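Local structure of conserved hypothetical protein (Bacteroides thetaiotaomicron, 2HQY) at residues A[49-54]-A[74-79]; A[62-67]-A[82-87]; A[91-96]-A[291-296]. The protein binds coenzyme A and is probably an acyltransferase-like protein of the GNAT type whose substrate is unknown. All coordinates share one frame; numbering follows the deposited sequence.

Interaction 1. Residues A[49-54]-A[74-79]; sequences DDFLVF and KAVLRK
Phe51 and Val76 meet where helix 73-87 packs against strand 51-58, a helix-on-sheet contact near the turn that joins this strand to its hairpin partner, strand 44-48. The valine comes in over one face of the phenylalanine ring: CG1 of Val76 sits 4.0 Å from the centroid of the Phe51 ring, 18° off its normal, a CH-pi contact displaced toward the CD2-CE2 side. The first torsion of Val76 (chi1 73°) places CG1 between its own backbone N and carbonyl carbon and turns that methyl to the ring. On the other branch, CG2 of Val76 meets CG1 of Val53 at 4.2 Å. Ile48 and Pro67 also touch Val76 and extend this apolar patch.

At the rim of this patch the chemistry turns polar. Asp49, in the turn before the strand, and Lys79, one helical turn beyond Ala75, approach from opposite directions and form a salt bridge. The lysine chain bends at its last two torsions, bringing CE to 3.2 Å from OD2 of Asp49 while NZ turns to the other oxygen. OD2 of Asp49 also lies 3.8 Å from CB of Ala75. An asparagine here has no charge to offer, and the Lys79 ammonium would probably be left without its mate and freer to turn. NZ of Lys79 reaches OD1 of Asp49 at 2.9 Å on its syn side, 21° out of the carboxylate plane.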
# COMPACT_ATOMS: atom_id res chain seq x y z
N ASP A 49 -6.96 10.15 23.22
CA ASP A 49 -7.47 9.89 24.56
C ASP A 49 -6.67 8.78 25.29
O ASP A 49 -7.28 7.96 25.98
CB ASP A 49 -8.95 9.43 24.48
CG ASP A 49 -9.94 10.58 24.14
OD1 ASP A 49 -9.51 11.75 23.95
OD2 ASP A 49 -11.16 10.30 24.05
N ASP A 50 -5.34 8.74 25.12
CA ASP A 50 -4.48 7.66 25.70
C ASP A 50 -4.72 6.21 25.14
O ASP A 50 -4.27 5.20 25.72
CB ASP A 50 -4.55 7.64 27.23
CG ASP A 50 -3.90 8.88 27.89
OD1 ASP A 50 -2.78 9.27 27.48
OD2 ASP A 50 -4.49 9.45 28.84
N PHE A 51 -5.44 6.11 24.03
CA PHE A 51 -5.56 4.82 23.35
C PHE A 51 -4.88 4.87 21.98
O PHE A 51 -4.85 5.92 21.34
CB PHE A 51 -7.02 4.48 23.08
CG PHE A 51 -7.83 4.15 24.30
CD1 PHE A 51 -8.03 2.82 24.67
CD2 PHE A 51 -8.47 5.17 25.01
CE1 PHE A 51 -8.85 2.48 25.78
CE2 PHE A 51 -9.29 4.86 26.10
CZ PHE A 51 -9.48 3.51 26.49
N LEU A 52 -4.42 3.70 21.54
CA LEU A 52 -3.91 3.52 20.19
C LEU A 52 -5.06 2.98 19.36
O LEU A 52 -5.64 1.93 19.71
CB LEU A 52 -2.75 2.52 20.21
CG LEU A 52 -2.26 2.01 18.85
CD1 LEU A 52 -1.82 3.16 17.97
CD2 LEU A 52 -1.13 0.99 19.07
N VAL A 53 -5.40 3.66 18.28
CA VAL A 53 -6.52 3.22 17.41
C VAL A 53 -6.10 3.06 15.94
O VAL A 53 -5.27 3.81 15.47
CB VAL A 53 -7.71 4.21 17.56
CG1 VAL A 53 -8.27 4.14 19.00
CG2 VAL A 53 -7.27 5.65 17.26
N PHE A 54 -6.66 2.07 15.24
CA PHE A 54 -6.29 1.79 13.84
C PHE A 54 -7.56 1.90 13.00
O PHE A 54 -8.66 1.63 13.51
CB PHE A 54 -5.68 0.40 13.68
CG PHE A 54 -4.34 0.24 14.35
CD1 PHE A 54 -3.17 0.66 13.71
CD2 PHE A 54 -4.24 -0.30 15.63
CE1 PHE A 54 -1.90 0.52 14.33
CE2 PHE A 54 -2.98 -0.45 16.27
CZ PHE A 54 -1.81 -0.03 15.62
N LYS A 74 -15.50 4.64 26.63
CA LYS A 74 -16.71 5.22 26.04
C LYS A 74 -16.43 6.51 25.28
O LYS A 74 -16.99 6.74 24.20
CB LYS A 74 -17.81 5.42 27.08
CG LYS A 74 -19.17 5.56 26.44
N ALA A 75 -15.54 7.35 25.83
CA ALA A 75 -15.18 8.60 25.17
C ALA A 75 -14.48 8.33 23.85
O ALA A 75 -14.72 9.02 22.86
CB ALA A 75 -14.28 9.44 26.07
N VAL A 76 -13.60 7.33 23.83
CA VAL A 76 -12.82 7.10 22.61
C VAL A 76 -13.69 6.49 21.51
O VAL A 76 -13.58 6.88 20.32
CB VAL A 76 -11.52 6.29 22.90
CG1 VAL A 76 -11.82 4.83 23.19
CG2 VAL A 76 -10.54 6.43 21.74
N LEU A 77 -14.58 5.58 21.90
CA LEU A 77 -15.58 5.02 20.98
C LEU A 77 -16.48 6.07 20.37
O LEU A 77 -16.77 6.01 19.18
CB LEU A 77 -16.40 3.92 21.64
CG LEU A 77 -15.62 2.65 21.97
CD1 LEU A 77 -16.58 1.59 22.48
CD2 LEU A 77 -14.77 2.13 20.80
N ARG A 78 -16.92 7.04 21.17
CA ARG A 78 -17.66 8.18 20.66
C ARG A 78 -16.90 8.91 19.54
O ARG A 78 -17.48 9.25 18.51
CB ARG A 78 -18.03 9.15 21.81
CG ARG A 78 -18.81 10.39 21.37
CD ARG A 78 -19.46 11.11 22.58
N LYS A 79 -15.61 9.16 19.76
CA LYS A 79 -14.78 9.80 18.75
C LYS A 79 -14.66 8.97 17.46
O LYS A 79 -14.70 9.51 16.33
CB LYS A 79 -13.40 10.16 19.32
CG LYS A 79 -13.29 11.63 19.72
CD LYS A 79 -11.98 11.93 20.43
CE LYS A 79 -12.24 12.32 21.88
NZ LYS A 79 -11.26 13.35 22.36

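Interaction 2. Residues A[62-67]-A[82-87]; sequences LAYMMP and EDADKE
Leu62 and Tyr64 on strand 62-65 face Ala84 and its neighbours on helix 82-87, the two segments running nearly antiparallel at 165° with their axes 10.1 Å apart. This is the strand-to-helix layer of a beta-alpha-beta unit, in which helix 73-87 carries the chain back from strand 61-69 to the parallel strand 92-96. Alternate strand residues, Leu62 and Tyr64, point at the helix and share its inner face.

Leu62 touches the helix with CD2. That methyl of Leu62 lies 3.7 Å from CB of Glu87, the two side chains crossing at about a right angle, and it also packs against Ala84. Only the aliphatic part of Glu87 meets the leucine; its carboxylate goes to Lys55, with which OE2 forms a salt bridge.

Tyr64 reaches farther, passing beside Ala84, whose CB is 4.0 Å from CE2 of the tyrosine. At the end of the ring the hydroxyl donates to the buried carboxylate of Asp83, which stands almost perpendicular to the ring, the planes 82° apart. The same OD2 of Asp83 makes a salt bridge to Lys55, so one oxygen takes both a neutral and a charged donor, which probably helps to keep the aspartate ionised. The tyrosine bond is short: OH of Tyr64 lies 2.6 Å from OD2 of Asp83, on the anti side of that oxygen and 15° out of the carboxylate plane.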
# COMPACT_ATOMS: atom_id res chain seq x y z
N LEU A 62 -15.32 -0.10 5.84
CA LEU A 62 -14.49 0.70 6.75
C LEU A 62 -14.49 -0.02 8.08
O LEU A 62 -15.57 -0.41 8.56
CB LEU A 62 -15.08 2.10 6.95
CG LEU A 62 -14.42 2.98 8.04
CD1 LEU A 62 -12.96 3.33 7.69
CD2 LEU A 62 -15.22 4.24 8.25
N ALA A 63 -13.31 -0.18 8.69
CA ALA A 63 -13.29 -0.83 10.00
C ALA A 63 -12.23 -0.22 10.90
O ALA A 63 -11.24 0.33 10.41
CB ALA A 63 -13.06 -2.32 9.87
N TYR A 64 -12.46 -0.31 12.21
CA TYR A 64 -11.51 0.16 13.23
C TYR A 64 -11.13 -1.05 14.07
O TYR A 64 -11.87 -2.02 14.14
CB TYR A 64 -12.16 1.25 14.11
CG TYR A 64 -12.60 2.46 13.29
CD1 TYR A 64 -11.79 3.60 13.16
CD2 TYR A 64 -13.83 2.46 12.60
CE1 TYR A 64 -12.20 4.72 12.40
CE2 TYR A 64 -14.25 3.58 11.84
CZ TYR A 64 -13.41 4.69 11.75
OH TYR A 64 -13.84 5.77 11.00
N MET A 65 -9.95 -1.02 14.70
CA MET A 65 -9.61 -2.07 15.64
C MET A 65 -10.18 -1.69 17.02
O MET A 65 -10.47 -0.53 17.27
CB MET A 65 -8.08 -2.22 15.67
CG MET A 65 -7.53 -3.37 16.55
SD MET A 65 -7.62 -5.01 15.75
CE MET A 65 -6.38 -4.83 14.49
N MET A 66 -10.40 -2.68 17.90
CA MET A 66 -10.70 -2.37 19.29
C MET A 66 -9.52 -1.52 19.82
O MET A 66 -8.36 -1.92 19.64
CB MET A 66 -10.87 -3.68 20.09
CG MET A 66 -11.23 -3.51 21.59
SD MET A 66 -12.89 -2.86 21.99
CE MET A 66 -12.87 -2.98 23.80
N PRO A 67 -9.81 -0.34 20.40
CA PRO A 67 -8.75 0.52 20.95
C PRO A 67 -7.84 -0.20 21.93
O PRO A 67 -8.31 -0.99 22.77
CB PRO A 67 -9.53 1.62 21.66
CG PRO A 67 -10.83 1.71 20.84
CD PRO A 67 -11.14 0.28 20.56
N GLU A 82 -17.93 9.07 15.46
CA GLU A 82 -18.00 10.34 14.76
C GLU A 82 -17.13 10.31 13.52
O GLU A 82 -17.49 10.87 12.48
CB GLU A 82 -17.58 11.50 15.67
CG GLU A 82 -18.67 11.93 16.65
CD GLU A 82 -18.15 12.68 17.88
OE1 GLU A 82 -19.00 13.15 18.68
OE2 GLU A 82 -16.92 12.78 18.07
N ASP A 83 -16.00 9.63 13.61
CA ASP A 83 -15.13 9.48 12.46
C ASP A 83 -15.83 8.67 11.37
O ASP A 83 -15.82 9.07 10.20
CB ASP A 83 -13.80 8.82 12.85
CG ASP A 83 -12.76 8.97 11.78
OD1 ASP A 83 -12.28 10.10 11.57
OD2 ASP A 83 -12.43 7.96 11.12
N ALA A 84 -16.47 7.56 11.76
CA ALA A 84 -17.21 6.73 10.83
C ALA A 84 -18.35 7.54 10.18
O ALA A 84 -18.57 7.45 8.98
CB ALA A 84 -17.75 5.51 11.51
N ASP A 85 -19.05 8.34 10.98
CA ASP A 85 -20.09 9.26 10.45
C ASP A 85 -19.54 10.15 9.34
O ASP A 85 -20.18 10.29 8.28
CB ASP A 85 -20.68 10.14 11.56
CG ASP A 85 -21.50 9.36 12.57
OD1 ASP A 85 -21.85 8.18 12.33
OD2 ASP A 85 -21.81 9.95 13.64
N LYS A 86 -18.37 10.75 9.57
CA LYS A 86 -17.71 11.59 8.56
C LYS A 86 -17.39 10.83 7.28
O LYS A 86 -17.44 11.39 6.19
CB LYS A 86 -16.44 12.23 9.12
CG LYS A 86 -16.65 13.61 9.73
CD LYS A 86 -15.35 14.18 10.30
CE LYS A 86 -15.12 13.73 11.74
NZ LYS A 86 -14.23 14.65 12.50
N GLU A 87 -17.05 9.55 7.43
CA GLU A 87 -16.76 8.69 6.30
C GLU A 87 -18.04 8.20 5.62
O GLU A 87 -17.96 7.60 4.54
CB GLU A 87 -15.89 7.51 6.74
CG GLU A 87 -14.53 7.93 7.29
CD GLU A 87 -13.58 8.47 6.22
OE1 GLU A 87 -13.95 8.57 5.02
OE2 GLU A 87 -12.44 8.80 6.59

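Interaction 3. Residues A[91-96]-A[291-296]; sequences FCMLGV and YMACLK
Met93 and Ala293 exchange two backbone hydrogen bonds across a pair of antiparallel strands, the shorter being N of Met93 to O of Ala293 at 2.7 Å. On one side of them the register slips by one residue, and Val96 and Tyr291 form the next hydrogen-bonded pair, with N of Tyr291 2.7 Å from O of Val96. A water accepts from N of Gly95 (2.6 Å) and donates to O of Tyr291, bridging the strands at this bulge. On the other side the N of Leu295 gives a nearly straight bond to O of Phe91 (2.9 Å, 173° at the hydrogen).

Between that bond and the Met93-Ala293 pair, Cys92 and Cys294 are joined by a disulfide, SG of Cys92 to SG of Cys294 at 2.2 Å. The cysteines are a non-hydrogen-bonded pair, CA of Cys92 4.1 Å from CA of Cys294. In each, SG stands anti to the carbonyl carbon (chi1 near -69° in both), and the bridge twists with a chi3 of 113°. Beside it Leu94 and Met292 lie alongside each other, CD2 of Leu94 4.0 Å from SD of Met292. The opposite face carries Met93, Ala293 and Val96, where CG2 of Val96 meets CB of Ala293 at 4.1 Å; helix 98-107 covers Met93 and Val96. At the disulfide end of the pairing, CB of Phe91 touches the CD2 methyl of Leu295. Together these features make a cross-strand disulfide at a non-hydrogen-bonded site, followed by a beta bulge, in the antiparallel pairing of strands 92-96 and 286-295.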
# COMPACT_ATOMS: atom_id res chain seq x y z
N PHE A 91 -20.32 2.34 11.94
CA PHE A 91 -19.13 2.04 12.74
C PHE A 91 -19.07 0.53 13.00
O PHE A 91 -20.02 -0.07 13.54
CB PHE A 91 -19.14 2.83 14.05
CG PHE A 91 -17.99 2.50 14.97
CD1 PHE A 91 -16.69 2.89 14.64
CD2 PHE A 91 -18.20 1.81 16.16
CE1 PHE A 91 -15.62 2.59 15.49
CE2 PHE A 91 -17.15 1.51 17.03
CZ PHE A 91 -15.85 1.90 16.71
N CYS A 92 -17.94 -0.08 12.61
CA CYS A 92 -17.67 -1.49 12.86
C CYS A 92 -16.24 -1.61 13.35
O CYS A 92 -15.32 -0.97 12.79
CB CYS A 92 -17.82 -2.32 11.58
SG CYS A 92 -19.52 -2.48 11.00
N MET A 93 -16.08 -2.44 14.38
CA MET A 93 -14.76 -2.73 14.95
C MET A 93 -14.41 -4.17 14.74
O MET A 93 -15.30 -5.04 14.78
CB MET A 93 -14.74 -2.48 16.46
CG MET A 93 -14.32 -1.12 16.90
SD MET A 93 -14.35 -0.99 18.72
CE MET A 93 -15.99 -1.56 19.15
N LEU A 94 -13.11 -4.41 14.53
CA LEU A 94 -12.54 -5.75 14.34
C LEU A 94 -11.66 -6.15 15.52
O LEU A 94 -11.30 -5.31 16.37
CB LEU A 94 -11.73 -5.79 13.06
CG LEU A 94 -12.44 -5.55 11.74
CD1 LEU A 94 -11.44 -5.64 10.60
CD2 LEU A 94 -13.59 -6.52 11.52
N GLY A 95 -11.35 -7.46 15.60
CA GLY A 95 -10.41 -8.01 16.60
C GLY A 95 -10.90 -7.93 18.02
O GLY A 95 -10.11 -7.91 18.99
N VAL A 96 -12.22 -7.87 18.17
CA VAL A 96 -12.83 -7.84 19.47
C VAL A 96 -12.77 -9.28 19.97
O VAL A 96 -13.47 -10.17 19.47
CB VAL A 96 -14.27 -7.32 19.39
CG1 VAL A 96 -14.93 -7.28 20.76
CG2 VAL A 96 -14.27 -5.94 18.72
N TYR A 291 -14.20 -11.15 17.04
CA TYR A 291 -15.53 -10.65 16.69
C TYR A 291 -15.48 -9.39 15.88
O TYR A 291 -14.56 -8.59 15.99
CB TYR A 291 -16.41 -10.46 17.93
CG TYR A 291 -16.75 -11.75 18.61
CD1 TYR A 291 -17.97 -12.39 18.36
CD2 TYR A 291 -15.84 -12.36 19.46
CE1 TYR A 291 -18.27 -13.60 18.97
CE2 TYR A 291 -16.12 -13.56 20.06
CZ TYR A 291 -17.33 -14.18 19.81
OH TYR A 291 -17.59 -15.36 20.43
N MET A 292 -16.49 -9.22 15.04
CA MET A 292 -16.76 -7.91 14.49
C MET A 292 -17.93 -7.34 15.28
O MET A 292 -18.95 -8.01 15.48
CB MET A 292 -17.05 -7.98 12.99
CG MET A 292 -17.45 -6.60 12.38
SD MET A 292 -17.43 -6.53 10.57
CE MET A 292 -19.06 -7.13 10.21
N ALA A 293 -17.75 -6.12 15.77
CA ALA A 293 -18.77 -5.41 16.53
C ALA A 293 -19.22 -4.22 15.69
O ALA A 293 -18.43 -3.29 15.44
CB ALA A 293 -18.20 -4.94 17.87
N CYS A 294 -20.45 -4.27 15.24
CA CYS A 294 -21.04 -3.20 14.46
C CYS A 294 -22.16 -2.49 15.23
O CYS A 294 -22.98 -3.11 15.84
CB CYS A 294 -21.55 -3.71 13.14
SG CYS A 294 -20.29 -4.23 12.00
N LEU A 295 -22.13 -1.17 15.19
CA LEU A 295 -23.09 -0.38 15.92
C LEU A 295 -24.44 -0.69 15.32
O LEU A 295 -24.58 -0.69 14.14
CB LEU A 295 -22.77 1.09 15.71
CG LEU A 295 -23.20 2.09 16.73
CD1 LEU A 295 -22.84 1.68 18.08
CD2 LEU A 295 -22.69 3.43 16.41
N LYS A 296 -25.42 -1.00 16.16
CA LYS A 296 -26.80 -1.19 15.74
C LYS A 296 -27.43 0.16 15.45
O LYS A 296 -27.42 0.99 16.30
CB LYS A 296 -27.58 -1.83 16.87
CG LYS A 296 -27.35 -3.27 16.99
CD LYS A 296 -28.59 -3.99 17.44
CE LYS A 296 -28.86 -3.74 18.88
NZ LYS A 296 -28.95 -5.00 19.58
O HOH W 1 -12.34 -9.20 13.94

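How the interactions relate
Helix 73-87 serves interactions 1 and 2, its earlier part lying on strand 51-58 and its later part on the adjoining strand 61-69. Interaction 3 continues the same sheet: strand 92-96 runs parallel to 61-69 on one side and pairs with 286-295 on the other, so a distant part of the chain is brought in. Burial and chemistry vary accordingly. Interaction 1 combines an apolar interior with a partly exposed ion pair, interaction 2 buries its polar bond, and interaction 3, also largely buried, relies on backbone bonding and a covalent link. Tyr64 of interaction 2 packs on Phe91 of interaction 3, while Pro67 touches Phe51 and Val53 of interaction 1.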